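Local structure of hypothetical protein YCHN (Escherichia coli, 1JX7) at residues 2-7 with 26-31; 20-25 with 59-64; 63-68 with 91-96. The protein is of unknown function, assembles as a homohexamer built from a dimer of trimers, and belongs to the DsrE/DsrF-like family. All blocks are in the same frame, centred on the assembly; numbering follows the deposited sequence.

The three contacts run from the parallel sheet across two neighbouring helices to a loop. Interaction 1 sets helix 17-31 on strand 3-8. Interaction 2 joins the same helix to helix 61-70, with its centre about 12 Å from that of interaction 1. Interaction 3 joins helix 61-70 to the loop entering outermost strand 96-99; its centre lies about 10 Å from that of interaction 2 and 16 Å from that of interaction 1. Along the chain, interactions 1 and 2 interlock, because their segments alternate. Interaction 3 begins at Gln63 and Met64, where interaction 2 ends. Interactions 1 and 2 also touch a second subunit of the hexamer, while interaction 3 touches none.

Interaction 1. Residues 2-7 with 26-31; sequences QKIVIV and IALREQ
Leu28 of helix 17-31 meets Ile6 and Ile4 of strand 3-8, and these three buried residues form the tight part of the contact. Ile6 gives the nearest approach. Its side chain and that of Leu28 reach toward each other tip to tip, and Ile6 CD1 lies 4.1 Å from Leu28 CD1. Leu28 CG stands beside its own backbone N and anti to the carbonyl carbon (chi1 -69°), and the leucine extends from the helix toward the strand. Ile4 gives up more surface than Ile6, although its nearest atom, Ile4 CG2, is 4.5 Å from Leu28 CD1. One branch of Leu28 therefore does the touching for both isoleucines. They are two positions apart on the strand, and both send their CB toward the helix. No hydrogen bond crosses this contact, which is purely apolar and buries a modest 96 Å². The backbones stay well apart, with Ile4 CA 9.3 Å from Leu28 CA.

The solvent side is marked by Glu30 of the helix, which is exposed. A neighbouring subunit covers other parts of the helix segment: Ala27 packs on its Ala105 and Gln31 on its Gln106. On the sheet, Leu115 of strand 113-116 touches both isoleucines, and Leu39 of strand 36-41 touches Ile6. Here a helix lies on the first strand of its own unit. This is the packing of a beta-alpha-beta unit, made of strand 3-8, helix 17-31 and strand 36-41, within an alpha/beta fold with a parallel sheet.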
ATOM      1  N   GLN A   2       0.617  -5.620  32.978  1.00 45.47           N
ATOM      2  CA  GLN A   2      -0.103  -5.266  31.764  1.00 42.96           C
ATOM      3  C   GLN A   2       0.338  -6.111  30.585  1.00 41.63           C
ATOM      4  O   GLN A   2       1.530  -6.307  30.374  1.00 42.64           O
ATOM      5  CB  GLN A   2       0.125  -3.798  31.432  1.00 30.87           C
ATOM      6  CG  GLN A   2      -0.502  -3.377  30.140  1.00 32.33           C
ATOM      7  CD  GLN A   2      -0.434  -1.885  29.913  1.00 32.16           C
ATOM      8  OE1 GLN A   2      -0.895  -1.386  28.890  1.00 33.13           O
ATOM      9  NE2 GLN A   2       0.143  -1.157  30.873  1.00 31.27           N
ATOM     10  N   LYS A   3      -0.636  -6.597  29.823  1.00 16.99           N
ATOM     11  CA  LYS A   3      -0.335  -7.418  28.663  1.00 14.66           C
ATOM     12  C   LYS A   3      -0.587  -6.647  27.376  1.00 13.06           C
ATOM     13  O   LYS A   3      -1.715  -6.216  27.094  1.00 12.51           O
ATOM     14  CB  LYS A   3      -1.168  -8.701  28.676  1.00 33.70           C
ATOM     15  CG  LYS A   3      -0.821  -9.629  29.825  1.00 36.21           C
ATOM     16  CD  LYS A   3      -1.373 -11.041  29.624  1.00 37.70           C
ATOM     17  CE  LYS A   3      -0.704 -11.739  28.444  1.00 40.30           C
ATOM     18  NZ  LYS A   3      -1.077 -13.177  28.318  1.00 40.35           N
ATOM     19  N   ILE A   4       0.464  -6.469  26.597  1.00 23.77           N
ATOM     20  CA  ILE A   4       0.366  -5.758  25.334  1.00 22.48           C
ATOM     21  C   ILE A   4       0.798  -6.634  24.174  1.00 23.29           C
ATOM     22  O   ILE A   4       1.914  -7.158  24.151  1.00 23.52           O
ATOM     23  CB  ILE A   4       1.238  -4.495  25.337  1.00 12.07           C
ATOM     24  CG1 ILE A   4       0.638  -3.449  26.272  1.00 12.50           C
ATOM     25  CG2 ILE A   4       1.380  -3.965  23.923  1.00 10.99           C
ATOM     26  CD1 ILE A   4       1.527  -2.235  26.445  1.00 13.54           C
ATOM     27  N   VAL A   5      -0.102  -6.809  23.203  1.00 16.56           N
ATOM     28  CA  VAL A   5       0.198  -7.608  22.032  1.00 15.73           C
ATOM     29  C   VAL A   5       0.392  -6.652  20.865  1.00 16.41           C
ATOM     30  O   VAL A   5      -0.350  -5.672  20.709  1.00 14.10           O
ATOM     31  CB  VAL A   5      -0.952  -8.581  21.686  1.00 13.95           C
ATOM     32  CG1 VAL A   5      -0.654  -9.304  20.388  1.00 13.13           C
ATOM     33  CG2 VAL A   5      -1.144  -9.577  22.809  1.00 13.08           C
ATOM     34  N   ILE A   6       1.413  -6.925  20.053  1.00 24.37           N
ATOM     35  CA  ILE A   6       1.687  -6.106  18.882  1.00 25.26           C
ATOM     36  C   ILE A   6       1.641  -7.005  17.661  1.00 24.87           C
ATOM     37  O   ILE A   6       2.289  -8.045  17.615  1.00 25.09           O
ATOM     38  CB  ILE A   6       3.083  -5.445  18.961  1.00 20.90           C
ATOM     39  CG1 ILE A   6       3.021  -4.201  19.852  1.00 22.05           C
ATOM     40  CG2 ILE A   6       3.582  -5.093  17.551  1.00 19.77           C
ATOM     41  CD1 ILE A   6       4.291  -3.351  19.837  1.00 22.20           C
ATOM     42  N   VAL A   7       0.862  -6.622  16.665  1.00 24.81           N
ATOM     43  CA  VAL A   7       0.790  -7.420  15.456  1.00 25.62           C
ATOM     44  C   VAL A   7       1.414  -6.607  14.325  1.00 27.44           C
ATOM     45  O   VAL A   7       1.481  -5.380  14.397  1.00 27.99           O
ATOM     46  CB  VAL A   7      -0.664  -7.786  15.111  1.00 13.97           C
ATOM     47  CG1 VAL A   7      -0.680  -8.987  14.187  1.00 13.63           C
ATOM     48  CG2 VAL A   7      -1.438  -8.106  16.379  1.00 13.69           C
ATOM     49  N   ILE A  26      10.478  -1.774  21.250  1.00 15.69           N
ATOM     50  CA  ILE A  26      11.699  -1.617  22.024  1.00 14.97           C
ATOM     51  C   ILE A  26      11.481  -0.470  23.006  1.00 16.32           C
ATOM     52  O   ILE A  26      12.010  -0.473  24.123  1.00 15.50           O
ATOM     53  CB  ILE A  26      12.900  -1.300  21.098  1.00  8.63           C
ATOM     54  CG1 ILE A  26      13.108  -2.451  20.089  1.00  8.63           C
ATOM     55  CG2 ILE A  26      14.138  -1.074  21.929  1.00  8.63           C
ATOM     56  CD1 ILE A  26      14.179  -2.197  18.996  1.00  8.63           C
ATOM     57  N   ALA A  27      10.682   0.513  22.584  1.00 13.22           N
ATOM     58  CA  ALA A  27      10.403   1.682  23.399  1.00 12.94           C
ATOM     59  C   ALA A  27       9.490   1.349  24.565  1.00 14.50           C
ATOM     60  O   ALA A  27       9.680   1.864  25.673  1.00 14.45           O
ATOM     61  CB  ALA A  27       9.773   2.770  22.553  1.00  8.63           C
ATOM     62  N   LEU A  28       8.493   0.505  24.331  1.00 18.44           N
ATOM     63  CA  LEU A  28       7.578   0.140  25.394  1.00 19.23           C
ATOM     64  C   LEU A  28       8.333  -0.553  26.514  1.00 21.93           C
ATOM     65  O   LEU A  28       8.112  -0.287  27.696  1.00 23.82           O
ATOM     66  CB  LEU A  28       6.477  -0.768  24.849  1.00  9.14           C
ATOM     67  CG  LEU A  28       5.525  -0.009  23.907  1.00  8.63           C
ATOM     68  CD1 LEU A  28       4.603  -0.969  23.187  1.00  8.63           C
ATOM     69  CD2 LEU A  28       4.751   1.023  24.711  1.00  8.63           C
ATOM     70  N   ARG A  29       9.246  -1.435  26.127  1.00 29.11           N
ATOM     71  CA  ARG A  29      10.049  -2.151  27.100  1.00 29.61           C
ATOM     72  C   ARG A  29      10.956  -1.201  27.874  1.00 31.51           C
ATOM     73  O   ARG A  29      11.066  -1.316  29.094  1.00 33.99           O
ATOM     74  CB  ARG A  29      10.889  -3.228  26.415  1.00 23.62           C
ATOM     75  CG  ARG A  29      10.376  -4.635  26.645  1.00 23.86           C
ATOM     76  CD  ARG A  29      10.011  -4.846  28.111  1.00 25.45           C
ATOM     77  NE  ARG A  29       9.612  -6.222  28.401  1.00 27.36           N
ATOM     78  CZ  ARG A  29      10.458  -7.239  28.432  1.00 29.33           C
ATOM     79  NH1 ARG A  29      11.751  -7.044  28.194  1.00 29.40           N
ATOM     80  NH2 ARG A  29      10.019  -8.464  28.700  1.00 30.76           N
ATOM     81  N   GLU A  30      11.603  -0.260  27.182  1.00 20.64           N
ATOM     82  CA  GLU A  30      12.489   0.681  27.864  1.00 21.44           C
ATOM     83  C   GLU A  30      11.722   1.510  28.901  1.00 21.63           C
ATOM     84  O   GLU A  30      12.314   2.031  29.840  1.00 22.14           O
ATOM     85  CB  GLU A  30      13.166   1.626  26.865  1.00 32.96           C
ATOM     86  CG  GLU A  30      14.028   0.928  25.823  1.00 37.31           C
ATOM     87  CD  GLU A  30      14.959   1.889  25.097  1.00 40.42           C
ATOM     88  OE1 GLU A  30      14.504   3.002  24.739  1.00 43.52           O
ATOM     89  OE2 GLU A  30      16.137   1.535  24.873  1.00 40.81           O
ATOM     90  N   GLN A  31      10.409   1.629  28.726  1.00 17.14           N
ATOM     91  CA  GLN A  31       9.585   2.385  29.654  1.00 17.34           C
ATOM     92  C   GLN A  31       9.272   1.512  30.844  1.00 17.26           C
ATOM     93  O   GLN A  31       9.288   1.977  31.992  1.00 15.84           O
ATOM     94  CB  GLN A  31       8.267   2.793  28.994  1.00 39.38           C
ATOM     95  CG  GLN A  31       8.418   3.852  27.938  1.00 42.71           C
ATOM     96  CD  GLN A  31       8.800   5.185  28.522  1.00 43.10           C
ATOM     97  OE1 GLN A  31       8.042   5.772  29.300  1.00 45.17           O
ATOM     98  NE2 GLN A  31       9.979   5.673  28.166  1.00 43.92           N
TER

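Interaction 2. Residues 20-25 with 59-64; sequences NSLRLA and YNIQQM
Leu22 of helix 17-31 packs against Met64 and Ile61 of helix 61-70, and these three buried residues carry the contact. Leu22 gives up the most surface to it, Met64 the next most. The CD1 methyl of Leu22 touches both partners. Leu22 CD1 lies 4.0 Å from Ile61 CG2 and 4.1 Å from Met64 CB. The base of the leucine also takes part, since Leu22 CB is 4.1 Å from Met64 CB. Leu22 thus lies against the start of the Met64 side chain, and the two cross at about a right angle.

Met64 is a selenomethionine here. Its nearest approach to Leu22 is at CB. The chain bends at chi3 (-67°), and this brings Met64 CE to 4.3 Å from Leu22 CD1. Beyond these segments Met64 packs on Phe19 and Ile26 of helix 17-31.

Ile61 adds a smaller share through its CG2 branch. That methyl is anti to the backbone N, and the side chain crosses Leu22 at about a right angle. Ile61 is in the first turn of its helix, just after Asn60 at the N-cap position. Its backbone N is hydrogen-bonded to the hydroxyl of Tyr13.

The backbones come fairly close, with Leu22 CA 6.4 Å from Met64 CA. No hydrogen bond spans the two segments. Leu22 also touches Leu65 and Leu68 of helix 61-70, and Ala25 touches Leu37 and Leu39 of strand 36-41. This is apolar helix-helix packing beside the parallel sheet of an alpha/beta fold.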
ATOM      1  N   ASN A  20       8.432   0.628  12.303  1.00 22.78           N
ATOM      2  CA  ASN A  20       7.823   1.396  13.380  1.00 22.55           C
ATOM      3  C   ASN A  20       7.316   0.517  14.522  1.00 22.45           C
ATOM      4  O   ASN A  20       7.405   0.898  15.686  1.00 20.91           O
ATOM      5  CB  ASN A  20       6.679   2.268  12.849  1.00 24.60           C
ATOM      6  CG  ASN A  20       7.173   3.497  12.119  1.00 25.60           C
ATOM      7  OD1 ASN A  20       8.258   4.011  12.410  1.00 25.69           O
ATOM      8  ND2 ASN A  20       6.372   3.988  11.179  1.00 26.98           N
ATOM      9  N   SER A  21       6.781  -0.652  14.185  1.00 16.74           N
ATOM     10  CA  SER A  21       6.259  -1.570  15.178  1.00 16.05           C
ATOM     11  C   SER A  21       7.343  -1.955  16.151  1.00 15.19           C
ATOM     12  O   SER A  21       7.132  -1.928  17.354  1.00 14.10           O
ATOM     13  CB  SER A  21       5.734  -2.833  14.518  1.00 37.91           C
ATOM     14  OG  SER A  21       4.453  -2.604  13.990  1.00 43.71           O
ATOM     15  N   LEU A  22       8.500  -2.307  15.607  1.00 23.69           N
ATOM     16  CA  LEU A  22       9.655  -2.719  16.398  1.00 23.08           C
ATOM     17  C   LEU A  22      10.249  -1.569  17.205  1.00 22.62           C
ATOM     18  O   LEU A  22      10.683  -1.748  18.341  1.00 22.04           O
ATOM     19  CB  LEU A  22      10.717  -3.322  15.479  1.00 14.10           C
ATOM     20  CG  LEU A  22      10.218  -4.584  14.772  1.00 13.43           C
ATOM     21  CD1 LEU A  22      11.303  -5.145  13.868  1.00 14.47           C
ATOM     22  CD2 LEU A  22       9.804  -5.609  15.821  1.00 11.66           C
ATOM     23  N   ARG A  23      10.266  -0.381  16.611  1.00 21.72           N
ATOM     24  CA  ARG A  23      10.807   0.783  17.286  1.00 21.12           C
ATOM     25  C   ARG A  23       9.929   1.095  18.494  1.00 20.62           C
ATOM     26  O   ARG A  23      10.430   1.421  19.553  1.00 21.40           O
ATOM     27  CB  ARG A  23      10.856   1.972  16.320  1.00 25.51           C
ATOM     28  CG  ARG A  23      11.753   3.082  16.795  1.00 28.97           C
ATOM     29  CD  ARG A  23      11.952   4.145  15.731  1.00 32.74           C
ATOM     30  NE  ARG A  23      10.718   4.848  15.378  1.00 36.02           N
ATOM     31  CZ  ARG A  23      10.659   5.842  14.502  1.00 38.83           C
ATOM     32  NH1 ARG A  23      11.765   6.251  13.896  1.00 39.47           N
ATOM     33  NH2 ARG A  23       9.504   6.438  14.231  1.00 39.26           N
ATOM     34  N   LEU A  24       8.611   0.967  18.328  1.00 24.44           N
ATOM     35  CA  LEU A  24       7.660   1.233  19.401  1.00 23.65           C
ATOM     36  C   LEU A  24       7.776   0.130  20.454  1.00 24.73           C
ATOM     37  O   LEU A  24       7.664   0.389  21.655  1.00 25.99           O
ATOM     38  CB  LEU A  24       6.233   1.253  18.851  1.00 20.79           C
ATOM     39  CG  LEU A  24       5.161   2.011  19.652  1.00 22.74           C
ATOM     40  CD1 LEU A  24       3.798   1.710  19.062  1.00 21.78           C
ATOM     41  CD2 LEU A  24       5.173   1.605  21.092  1.00 23.90           C
ATOM     42  N   ALA A  25       7.997  -1.091  19.993  1.00 17.50           N
ATOM     43  CA  ALA A  25       8.129  -2.252  20.869  1.00 16.45           C
ATOM     44  C   ALA A  25       9.333  -2.131  21.808  1.00 15.73           C
ATOM     45  O   ALA A  25       9.224  -2.361  23.011  1.00 15.68           O
ATOM     46  CB  ALA A  25       8.246  -3.527  20.040  1.00 17.06           C
ATOM     47  N   TYR A  59      18.297   1.160   8.826  1.00 26.12           N
ATOM     48  CA  TYR A  59      18.018   0.275   9.940  1.00 25.47           C
ATOM     49  C   TYR A  59      18.184  -1.207   9.640  1.00 24.97           C
ATOM     50  O   TYR A  59      18.221  -1.630   8.474  1.00 24.03           O
ATOM     51  CB  TYR A  59      16.626   0.565  10.539  1.00 20.08           C
ATOM     52  CG  TYR A  59      15.441   0.362   9.620  1.00 21.13           C
ATOM     53  CD1 TYR A  59      15.034  -0.915   9.239  1.00 19.78           C
ATOM     54  CD2 TYR A  59      14.713   1.456   9.146  1.00 21.19           C
ATOM     55  CE1 TYR A  59      13.924  -1.094   8.410  1.00 20.66           C
ATOM     56  CE2 TYR A  59      13.612   1.293   8.324  1.00 20.20           C
ATOM     57  CZ  TYR A  59      13.223   0.018   7.957  1.00 20.61           C
ATOM     58  OH  TYR A  59      12.131  -0.131   7.139  1.00 21.40           O
ATOM     59  N   ASN A  60      18.312  -1.993  10.700  1.00 21.31           N
ATOM     60  CA  ASN A  60      18.485  -3.424  10.581  1.00 21.70           C
ATOM     61  C   ASN A  60      17.453  -4.159  11.433  1.00 20.69           C
ATOM     62  O   ASN A  60      17.611  -4.312  12.644  1.00 22.65           O
ATOM     63  CB  ASN A  60      19.889  -3.819  11.009  1.00 24.27           C
ATOM     64  CG  ASN A  60      20.199  -5.257  10.706  1.00 26.71           C
ATOM     65  OD1 ASN A  60      20.663  -5.588   9.620  1.00 29.12           O
ATOM     66  ND2 ASN A  60      19.917  -6.131  11.663  1.00 28.47           N
ATOM     67  N   ILE A  61      16.396  -4.610  10.772  1.00  9.21           N
ATOM     68  CA  ILE A  61      15.311  -5.311  11.413  1.00  8.63           C
ATOM     69  C   ILE A  61      15.770  -6.516  12.215  1.00  9.79           C
ATOM     70  O   ILE A  61      15.193  -6.842  13.270  1.00  8.63           O
ATOM     71  CB  ILE A  61      14.295  -5.679  10.356  1.00  8.63           C
ATOM     72  CG1 ILE A  61      13.545  -4.402   9.963  1.00  8.63           C
ATOM     73  CG2 ILE A  61      13.361  -6.758  10.843  1.00  8.63           C
ATOM     74  CD1 ILE A  61      12.948  -4.439   8.591  1.00 10.42           C
ATOM     75  N   GLN A  62      16.824  -7.172  11.748  1.00 23.62           N
ATOM     76  CA  GLN A  62      17.320  -8.334  12.467  1.00 25.07           C
ATOM     77  C   GLN A  62      17.738  -7.929  13.867  1.00 25.29           C
ATOM     78  O   GLN A  62      17.349  -8.565  14.842  1.00 25.01           O
ATOM     79  CB  GLN A  62      18.509  -8.923  11.732  1.00 30.89           C
ATOM     80  CG  GLN A  62      18.514 -10.418  11.753  1.00 33.94           C
ATOM     81  CD  GLN A  62      19.898 -10.990  11.805  1.00 35.70           C
ATOM     82  OE1 GLN A  62      20.522 -11.020  12.859  1.00 36.39           O
ATOM     83  NE2 GLN A  62      20.397 -11.441  10.661  1.00 37.60           N
ATOM     84  N   GLN A  63      18.527  -6.858  13.968  1.00 22.50           N
ATOM     85  CA  GLN A  63      19.016  -6.353  15.249  1.00 23.01           C
ATOM     86  C   GLN A  63      17.894  -5.939  16.192  1.00 21.93           C
ATOM     87  O   GLN A  63      17.974  -6.196  17.394  1.00 21.00           O
ATOM     88  CB  GLN A  63      19.948  -5.156  15.046  1.00 39.89           C
ATOM     89  CG  GLN A  63      20.311  -4.438  16.356  1.00 44.11           C
ATOM     90  CD  GLN A  63      20.988  -3.086  16.136  1.00 47.26           C
ATOM     91  OE1 GLN A  63      22.179  -3.009  15.828  1.00 45.02           O
ATOM     92  NE2 GLN A  63      20.223  -2.013  16.289  1.00 49.48           N
HETATM   93  N   MSE A  64      16.865  -5.295  15.652  1.00 22.39           N
HETATM   94  CA  MSE A  64      15.738  -4.852  16.459  1.00 21.90           C
HETATM   95  C   MSE A  64      14.977  -6.031  17.056  1.00 21.88           C
HETATM   96  O   MSE A  64      14.371  -5.924  18.121  1.00 21.17           O
HETATM   97  CB  MSE A  64      14.805  -3.957  15.624  1.00 16.43           C
HETATM   98  CG  MSE A  64      15.421  -2.600  15.288  1.00 14.10           C
HETATM   99 SE   MSE A  64      14.449  -1.627  14.154  1.00  8.63          SE
HETATM  100  CE  MSE A  64      14.616  -2.596  12.829  1.00  9.35           C
TER

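Interaction 3. Residues 63-68 with 91-96; sequences QMLEIL and PLIDGV
Ile93 lies against Leu65 and Glu66 of helix 61-70, and apolar packing dominates the contact. The terminal methyls of Leu65 and Ile93 meet: Leu65 CD1 is 4.0 Å from Ile93 CD1. The two side chains cross at about a right angle. Ile93 CG1 stands beside its backbone N (chi1 -56°), and the extended chain ends in the CD1 methyl that meets the leucine. The same Leu65 methyl also touches Val96, three residues on, with Leu65 CD1 4.3 Å from Val96 CG2. Leu65 therefore receives Ile93 and Val96 on one branch. All three are buried. Leu65 and Val96 both also touch Val75 of strand 75-78, which continues the apolar core into the sheet.

A second kind of contact is between a charged side chain and a methyl. Ile93 CG2 lies against both the aliphatic part and the carboxylate of Glu66. It is 3.6 Å from Glu66 CG and also 3.6 Å from Glu66 OE2. This is the other branch of Ile93, so its two branches serve two residues of the helix. The glutamate is extended beyond CG, crosses the isoleucine at about a right angle and remains partly exposed.

Charge plays a lesser part. Glu66 OE2 stands 4.8 Å from Asp94 OD2. The two like charges are not in contact, but their proximity could raise the proton affinity of one of them.

No hydrogen bond crosses between the segments. The loop is also held by Arg51, which donates a hydrogen bond to Leu92 O, and by a backbone bond between Ile93 and Gly49. The contact buries 190 Å². It is the packing of a helix against the loop that leads into strand 96-99, an outermost strand of the parallel sheet in this alpha/beta fold.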
ATOM      1  N   GLN A  63      18.527  -6.858  13.968  1.00 22.50           N
ATOM      2  CA  GLN A  63      19.016  -6.353  15.249  1.00 23.01           C
ATOM      3  C   GLN A  63      17.894  -5.939  16.192  1.00 21.93           C
ATOM      4  O   GLN A  63      17.974  -6.196  17.394  1.00 21.00           O
ATOM      5  CB  GLN A  63      19.948  -5.156  15.046  1.00 39.89           C
ATOM      6  CG  GLN A  63      20.311  -4.438  16.356  1.00 44.11           C
ATOM      7  CD  GLN A  63      20.988  -3.086  16.136  1.00 47.26           C
ATOM      8  OE1 GLN A  63      22.179  -3.009  15.828  1.00 45.02           O
ATOM      9  NE2 GLN A  63      20.223  -2.013  16.289  1.00 49.48           N
HETATM   10  N   MSE A  64      16.865  -5.295  15.652  1.00 22.39           N
HETATM   11  CA  MSE A  64      15.738  -4.852  16.459  1.00 21.90           C
HETATM   12  C   MSE A  64      14.977  -6.031  17.056  1.00 21.88           C
HETATM   13  O   MSE A  64      14.371  -5.924  18.121  1.00 21.17           O
HETATM   14  CB  MSE A  64      14.805  -3.957  15.624  1.00 16.43           C
HETATM   15  CG  MSE A  64      15.421  -2.600  15.288  1.00 14.10           C
HETATM   16 SE   MSE A  64      14.449  -1.627  14.154  1.00  8.63          SE
HETATM   17  CE  MSE A  64      14.616  -2.596  12.829  1.00  9.35           C
ATOM     18  N   LEU A  65      15.020  -7.172  16.374  1.00 21.67           N
ATOM     19  CA  LEU A  65      14.347  -8.363  16.873  1.00 22.14           C
ATOM     20  C   LEU A  65      15.200  -9.056  17.931  1.00 22.43           C
ATOM     21  O   LEU A  65      14.678  -9.667  18.853  1.00 21.10           O
ATOM     22  CB  LEU A  65      14.054  -9.330  15.712  1.00 17.57           C
ATOM     23  CG  LEU A  65      12.774  -8.964  14.951  1.00 18.56           C
ATOM     24  CD1 LEU A  65      12.636  -9.848  13.714  1.00 18.31           C
ATOM     25  CD2 LEU A  65      11.565  -9.128  15.874  1.00 18.19           C
ATOM     26  N   GLU A  66      16.515  -8.952  17.795  1.00 19.87           N
ATOM     27  CA  GLU A  66      17.411  -9.565  18.753  1.00 19.72           C
ATOM     28  C   GLU A  66      17.349  -8.763  20.048  1.00 19.20           C
ATOM     29  O   GLU A  66      17.417  -9.328  21.152  1.00 18.46           O
ATOM     30  CB  GLU A  66      18.827  -9.614  18.185  1.00 26.62           C
ATOM     31  CG  GLU A  66      18.847 -10.298  16.827  1.00 29.64           C
ATOM     32  CD  GLU A  66      20.238 -10.637  16.341  1.00 32.61           C
ATOM     33  OE1 GLU A  66      21.127  -9.751  16.391  1.00 32.29           O
ATOM     34  OE2 GLU A  66      20.440 -11.783  15.898  1.00 34.79           O
ATOM     35  N   ILE A  67      17.194  -7.451  19.921  1.00 15.54           N
ATOM     36  CA  ILE A  67      17.069  -6.572  21.078  1.00 16.94           C
ATOM     37  C   ILE A  67      15.826  -6.986  21.866  1.00 17.82           C
ATOM     38  O   ILE A  67      15.833  -7.008  23.094  1.00 19.05           O
ATOM     39  CB  ILE A  67      16.912  -5.086  20.644  1.00 23.99           C
ATOM     40  CG1 ILE A  67      18.173  -4.600  19.947  1.00 24.83           C
ATOM     41  CG2 ILE A  67      16.620  -4.219  21.856  1.00 23.56           C
ATOM     42  CD1 ILE A  67      18.081  -3.192  19.430  1.00 24.82           C
ATOM     43  N   LEU A  68      14.748  -7.321  21.152  1.00 20.27           N
ATOM     44  CA  LEU A  68      13.513  -7.737  21.787  1.00 20.04           C
ATOM     45  C   LEU A  68      13.551  -9.179  22.285  1.00 22.08           C
ATOM     46  O   LEU A  68      13.034  -9.477  23.360  1.00 22.59           O
ATOM     47  CB  LEU A  68      12.335  -7.558  20.832  1.00 12.91           C
ATOM     48  CG  LEU A  68      11.703  -6.170  20.655  1.00 11.92           C
ATOM     49  CD1 LEU A  68      10.736  -6.193  19.479  1.00 10.26           C
ATOM     50  CD2 LEU A  68      10.985  -5.753  21.929  1.00  9.91           C
ATOM     51  N   PRO A  91      16.554 -20.971   8.764  1.00 22.79           N
ATOM     52  CA  PRO A  91      17.095 -20.588  10.071  1.00 22.35           C
ATOM     53  C   PRO A  91      16.516 -19.239  10.484  1.00 22.20           C
ATOM     54  O   PRO A  91      16.690 -18.240   9.783  1.00 20.66           O
ATOM     55  CB  PRO A  91      18.600 -20.512   9.807  1.00 28.17           C
ATOM     56  CG  PRO A  91      18.802 -21.450   8.632  1.00 28.74           C
ATOM     57  CD  PRO A  91      17.631 -21.091   7.767  1.00 27.95           C
ATOM     58  N   LEU A  92      15.816 -19.205  11.608  1.00 25.14           N
ATOM     59  CA  LEU A  92      15.237 -17.964  12.085  1.00 25.57           C
ATOM     60  C   LEU A  92      16.141 -17.350  13.124  1.00 25.82           C
ATOM     61  O   LEU A  92      16.948 -18.036  13.731  1.00 25.83           O
ATOM     62  CB  LEU A  92      13.856 -18.198  12.726  1.00 28.90           C
ATOM     63  CG  LEU A  92      12.625 -18.612  11.909  1.00 27.62           C
ATOM     64  CD1 LEU A  92      12.514 -17.737  10.670  1.00 27.11           C
ATOM     65  CD2 LEU A  92      12.734 -20.062  11.520  1.00 28.91           C
ATOM     66  N   ILE A  93      16.001 -16.044  13.308  1.00 27.12           N
ATOM     67  CA  ILE A  93      16.770 -15.303  14.311  1.00 27.32           C
ATOM     68  C   ILE A  93      16.409 -15.992  15.622  1.00 28.51           C
ATOM     69  O   ILE A  93      15.310 -16.525  15.762  1.00 28.07           O
ATOM     70  CB  ILE A  93      16.322 -13.828  14.347  1.00 25.20           C
ATOM     71  CG1 ILE A  93      16.457 -13.219  12.947  1.00 25.87           C
ATOM     72  CG2 ILE A  93      17.144 -13.058  15.356  1.00 24.95           C
ATOM     73  CD1 ILE A  93      15.981 -11.780  12.846  1.00 25.22           C
ATOM     74  N   ASP A  94      17.332 -15.983  16.573  1.00 48.74           N
ATOM     75  CA  ASP A  94      17.111 -16.646  17.854  1.00 51.51           C
ATOM     76  C   ASP A  94      15.685 -16.754  18.384  1.00 52.01           C
ATOM     77  O   ASP A  94      14.910 -17.594  17.928  1.00 54.96           O
ATOM     78  CB  ASP A  94      18.004 -16.023  18.927  1.00 51.35           C
ATOM     79  CG  ASP A  94      19.462 -16.404  18.751  1.00 54.54           C
ATOM     80  OD1 ASP A  94      19.734 -17.595  18.488  1.00 55.19           O
ATOM     81  OD2 ASP A  94      20.338 -15.518  18.884  1.00 58.23           O
ATOM     82  N   GLY A  95      15.338 -15.919  19.355  1.00 33.85           N
ATOM     83  CA  GLY A  95      14.011 -15.989  19.942  1.00 31.60           C
ATOM     84  C   GLY A  95      12.817 -16.073  19.009  1.00 30.62           C
ATOM     85  O   GLY A  95      11.718 -16.394  19.444  1.00 32.70           O
ATOM     86  N   VAL A  96      13.011 -15.776  17.724  1.00 29.44           N
ATOM     87  CA  VAL A  96      11.920 -15.814  16.773  1.00 29.25           C
ATOM     88  C   VAL A  96      11.373 -17.226  16.603  1.00 30.31           C
ATOM     89  O   VAL A  96      12.139 -18.175  16.489  1.00 32.11           O
ATOM     90  CB  VAL A  96      12.391 -15.273  15.411  1.00 19.89           C
ATOM     91  CG1 VAL A  96      11.345 -15.565  14.330  1.00 20.54           C
ATOM     92  CG2 VAL A  96      12.640 -13.776  15.527  1.00 17.48           C
TER